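Local coordinates for protein ORF10 (Moritella marina, PDB 6RIW) that forms the ketosynthase–chain length factor part of a polyunsaturated fatty acid synthase, probably extending acyl chains by condensation of carrier-bound units, at residues 765-770 with 787-792; 866-871 with 880-885. All coordinates share one frame; numbering follows the deposited sequence.

Contact 1: residues 765-770 with 787-792; sequences IDAVSF and LTLAGI
Asp766 meets Ala790 through its aliphatic stem, CB to CB at 3.9 Å, while its flat carboxylate leads on to Ser883 of the neighbouring strand, whose OG is hydrogen-bonded to OD2. No flat side-chain group is stacked between the two segments, and the ring of Phe770 is engaged away from the helix, in a cation-pi contact with Arg671. The apolar centre is Ala767, pointing at the helix. Its CB lies 3.6 Å from CD2 and 3.7 Å from CB of Leu789, and 4.0 Å from Ala790 CB. Leu789 carries CG anti to the backbone N (chi1 -174°), which sends the side chain across the strand, over Ala767 CB, and brings CD2 to 4.0 Å from Val768 O. In this chain length factor domain of thiolase-like fold, the helix that follows strand 763-772 returns to pack on it beside a classic beta bulge that sets Asp766 and Ala767 together opposite Ile881. The helix ends here in a Schellman motif with Gly791, at positive phi, as its C-prime residue; Ile792 N bonds to Leu787 O at 3.1 Å. No direct hydrogen bond crosses the contact, but one water donates to both Asp766 O and Leu789 O, 2.9 Å from each.

Contact 2: residues 866-871 with 880-885; sequences IAINGL and LILSSS
Four backbone hydrogen bonds tie Ile866 and Ile868 to Leu882 and Leu880, making two antiparallel hydrogen-bonded pairs. Ile866 N donates to Leu882 O at 2.9 Å, and Leu882 N returns a bond to Ile866 O at 3.0 Å, almost straight (N-H...O 174°). Ile868 N to Leu880 O and Leu880 N to Ile868 O are both 2.8 Å. Leu880 O also receives a CA-H...O contact from Ala867 CA at 3.2 Å.

Apolar contacts follow on both faces of this hairpin. On one, the non-hydrogen-bonded pair Ala867 and Ile881 meets as Ile881 turns its delta carbon back (chi2 -62°) until CD1 is 3.8 Å from Ala867 CB. On the other, Ile868 extends its chain across to Leu882, CD1 to CD1 at 3.8 Å, while its CB sits beside that of Leu880; helix 841-854 lies over this face, touching Ile866, Ile868 and Leu882.

Strands 797-801 and 763-772 flank the hairpin, so it lies inside the sheet of the chain length factor domain. With all six touching residues buried and their side chains hydrocarbon, polarity here is confined to the backbone: the N-H and C=O groups of the two hydrogen-bonded pairs satisfy one another, while Ala867 and Ile881 turn theirs outwards, to Ser799 and Glu801 on one flanking strand and to Asp766 and Ala767 on the other.

Contacts 1 and 2 both lie in the second ketosynthase-like domain, their centres about 8 Å apart, and meet at neighbouring strands 763-772 and 876-884. Ile881 is the joint: its backbone probably hydrogen-bonds to Asp766 N and Ala767 O, while its side chain touches Ala790. Contact 2 is wholly buried and holds strand to strand by direct backbone bonds. Contact 1, partly buried, sets a helix end against a strand, relying on two alanines, a leucine and a bridging water. Strand 876-884 pairs with 865-870 on one side and 763-772 on the other, and helix 776-790 packs on the latter.

Contact 1: residues 765-770 with 787-792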
# COMPACT_ATOMS: atom_id res chain seq x y z
N ILE A 765 -22.50 10.04 7.85
CA ILE A 765 -22.48 8.71 7.24
C ILE A 765 -23.23 7.78 8.19
O ILE A 765 -22.72 7.39 9.25
CB ILE A 765 -21.06 8.21 6.97
CG1 ILE A 765 -20.28 9.24 6.15
CG2 ILE A 765 -21.15 6.89 6.20
CD1 ILE A 765 -18.79 8.86 5.86
N ASP A 766 -24.45 7.40 7.80
CA ASP A 766 -25.27 6.58 8.68
C ASP A 766 -24.93 5.10 8.58
O ASP A 766 -25.16 4.34 9.53
CB ASP A 766 -26.75 6.79 8.37
CG ASP A 766 -27.30 8.08 8.96
OD1 ASP A 766 -26.73 8.58 9.96
OD2 ASP A 766 -28.29 8.61 8.41
N ALA A 767 -24.39 4.66 7.44
CA ALA A 767 -24.09 3.25 7.29
C ALA A 767 -23.14 3.06 6.13
O ALA A 767 -23.23 3.77 5.13
CB ALA A 767 -25.36 2.42 7.05
N VAL A 768 -22.24 2.09 6.26
CA VAL A 768 -21.50 1.55 5.12
C VAL A 768 -21.55 0.03 5.25
O VAL A 768 -21.30 -0.51 6.33
CB VAL A 768 -20.05 2.06 5.05
CG1 VAL A 768 -19.25 1.66 6.29
CG2 VAL A 768 -19.36 1.57 3.75
N SER A 769 -21.95 -0.65 4.18
CA SER A 769 -22.08 -2.09 4.19
C SER A 769 -21.47 -2.65 2.92
O SER A 769 -21.40 -1.95 1.91
CB SER A 769 -23.54 -2.54 4.28
OG SER A 769 -24.09 -2.12 5.51
N PHE A 770 -21.05 -3.92 2.97
CA PHE A 770 -20.42 -4.59 1.84
C PHE A 770 -21.07 -5.94 1.60
O PHE A 770 -21.61 -6.55 2.53
CB PHE A 770 -18.92 -4.83 2.11
CG PHE A 770 -18.15 -3.56 2.26
CD1 PHE A 770 -18.12 -2.90 3.49
CD2 PHE A 770 -17.46 -3.02 1.19
CE1 PHE A 770 -17.41 -1.72 3.63
CE2 PHE A 770 -16.73 -1.83 1.35
CZ PHE A 770 -16.73 -1.19 2.57
N LEU A 787 -29.25 -0.21 4.45
CA LEU A 787 -30.50 0.43 4.85
C LEU A 787 -30.92 -0.03 6.24
O LEU A 787 -31.36 0.79 7.06
CB LEU A 787 -31.60 0.13 3.82
CG LEU A 787 -31.38 0.74 2.43
CD1 LEU A 787 -32.17 0.01 1.35
CD2 LEU A 787 -31.71 2.23 2.43
N THR A 788 -30.74 -1.32 6.54
CA THR A 788 -31.01 -1.84 7.88
C THR A 788 -30.13 -1.17 8.93
O THR A 788 -30.60 -0.78 10.02
CB THR A 788 -30.79 -3.35 7.90
OG1 THR A 788 -31.68 -3.98 6.96
CG2 THR A 788 -31.02 -3.93 9.31
N LEU A 789 -28.84 -1.04 8.63
CA LEU A 789 -27.92 -0.39 9.55
C LEU A 789 -28.29 1.07 9.76
O LEU A 789 -28.25 1.58 10.89
CB LEU A 789 -26.48 -0.53 9.05
CG LEU A 789 -25.36 -0.02 9.96
CD1 LEU A 789 -25.35 -0.77 11.31
CD2 LEU A 789 -24.00 -0.13 9.26
N ALA A 790 -28.68 1.77 8.69
CA ALA A 790 -29.08 3.16 8.80
C ALA A 790 -30.43 3.33 9.48
O ALA A 790 -30.75 4.44 9.92
CB ALA A 790 -29.12 3.82 7.41
N GLY A 791 -31.23 2.27 9.56
CA GLY A 791 -32.54 2.37 10.16
C GLY A 791 -33.59 3.03 9.30
O GLY A 791 -34.50 3.67 9.83
N ILE A 792 -33.49 2.90 7.97
CA ILE A 792 -34.44 3.51 7.06
C ILE A 792 -34.91 2.46 6.06
O ILE A 792 -34.40 1.34 6.01
CB ILE A 792 -33.87 4.74 6.31
CG1 ILE A 792 -32.74 4.33 5.34
CG2 ILE A 792 -33.42 5.82 7.28
CD1 ILE A 792 -32.32 5.46 4.38
O HOH W 1 -26.91 3.99 11.84

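Contact 2: residues 866-871 with 880-885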
# COMPACT_ATOMS: atom_id res chain seq x y z
N ILE A 866 -29.33 9.97 1.12
CA ILE A 866 -28.83 9.64 -0.21
C ILE A 866 -28.02 8.35 -0.12
O ILE A 866 -27.24 8.17 0.82
CB ILE A 866 -27.99 10.79 -0.80
CG1 ILE A 866 -28.89 12.00 -1.09
CG2 ILE A 866 -27.24 10.35 -2.10
CD1 ILE A 866 -28.11 13.23 -1.56
N ALA A 867 -28.25 7.43 -1.05
CA ALA A 867 -27.50 6.19 -1.13
C ALA A 867 -26.34 6.36 -2.11
O ALA A 867 -26.49 7.01 -3.15
CB ALA A 867 -28.40 5.04 -1.58
N ILE A 868 -25.19 5.78 -1.76
CA ILE A 868 -24.03 5.70 -2.64
C ILE A 868 -23.71 4.23 -2.87
O ILE A 868 -23.66 3.45 -1.92
CB ILE A 868 -22.80 6.41 -2.03
CG1 ILE A 868 -23.18 7.82 -1.55
CG2 ILE A 868 -21.61 6.40 -3.03
CD1 ILE A 868 -21.98 8.60 -0.92
N ASN A 869 -23.45 3.86 -4.13
CA ASN A 869 -23.07 2.51 -4.49
C ASN A 869 -21.64 2.49 -5.01
O ASN A 869 -21.18 3.45 -5.63
CB ASN A 869 -24.03 1.94 -5.55
CG ASN A 869 -23.99 0.42 -5.61
OD1 ASN A 869 -24.15 -0.26 -4.60
ND2 ASN A 869 -23.74 -0.12 -6.81
N GLY A 870 -20.92 1.41 -4.72
CA GLY A 870 -19.54 1.25 -5.16
C GLY A 870 -19.25 -0.16 -5.65
O GLY A 870 -19.70 -1.14 -5.05
N LEU A 871 -18.54 -0.25 -6.79
CA LEU A 871 -18.07 -1.51 -7.35
C LEU A 871 -16.60 -1.33 -7.67
O LEU A 871 -16.07 -0.22 -7.63
CB LEU A 871 -18.85 -1.92 -8.62
CG LEU A 871 -20.36 -2.12 -8.44
CD1 LEU A 871 -21.04 -2.30 -9.80
CD2 LEU A 871 -20.63 -3.35 -7.57
N LEU A 880 -23.55 2.83 0.83
CA LEU A 880 -23.51 3.78 1.93
C LEU A 880 -24.81 4.57 1.97
O LEU A 880 -25.40 4.85 0.92
CB LEU A 880 -22.36 4.78 1.81
CG LEU A 880 -20.94 4.23 1.90
CD1 LEU A 880 -20.51 3.70 0.55
CD2 LEU A 880 -19.99 5.36 2.34
N ILE A 881 -25.22 4.95 3.17
CA ILE A 881 -26.32 5.89 3.36
C ILE A 881 -25.77 7.11 4.07
O ILE A 881 -25.19 6.99 5.16
CB ILE A 881 -27.47 5.28 4.18
CG1 ILE A 881 -28.02 4.00 3.53
CG2 ILE A 881 -28.55 6.34 4.40
CD1 ILE A 881 -28.64 4.23 2.12
N LEU A 882 -25.95 8.29 3.48
CA LEU A 882 -25.58 9.55 4.10
C LEU A 882 -26.84 10.36 4.34
O LEU A 882 -27.82 10.22 3.61
CB LEU A 882 -24.63 10.36 3.21
CG LEU A 882 -23.14 10.02 3.33
CD1 LEU A 882 -22.87 8.60 2.79
CD2 LEU A 882 -22.31 11.08 2.60
N SER A 883 -26.82 11.22 5.36
CA SER A 883 -28.04 11.95 5.70
C SER A 883 -27.70 13.39 6.03
O SER A 883 -26.60 13.70 6.48
CB SER A 883 -28.79 11.25 6.85
OG SER A 883 -28.09 11.41 8.07
N SER A 884 -28.65 14.29 5.75
CA SER A 884 -28.46 15.69 6.05
C SER A 884 -28.54 15.91 7.56
O SER A 884 -29.08 15.10 8.31
CB SER A 884 -29.50 16.55 5.33
OG SER A 884 -30.81 16.12 5.66
N SER A 885 -28.02 17.05 7.98
CA SER A 885 -27.96 17.41 9.39
C SER A 885 -28.74 18.71 9.62
O SER A 885 -29.28 19.31 8.68
CB SER A 885 -26.52 17.56 9.84
OG SER A 885 -25.96 18.73 9.30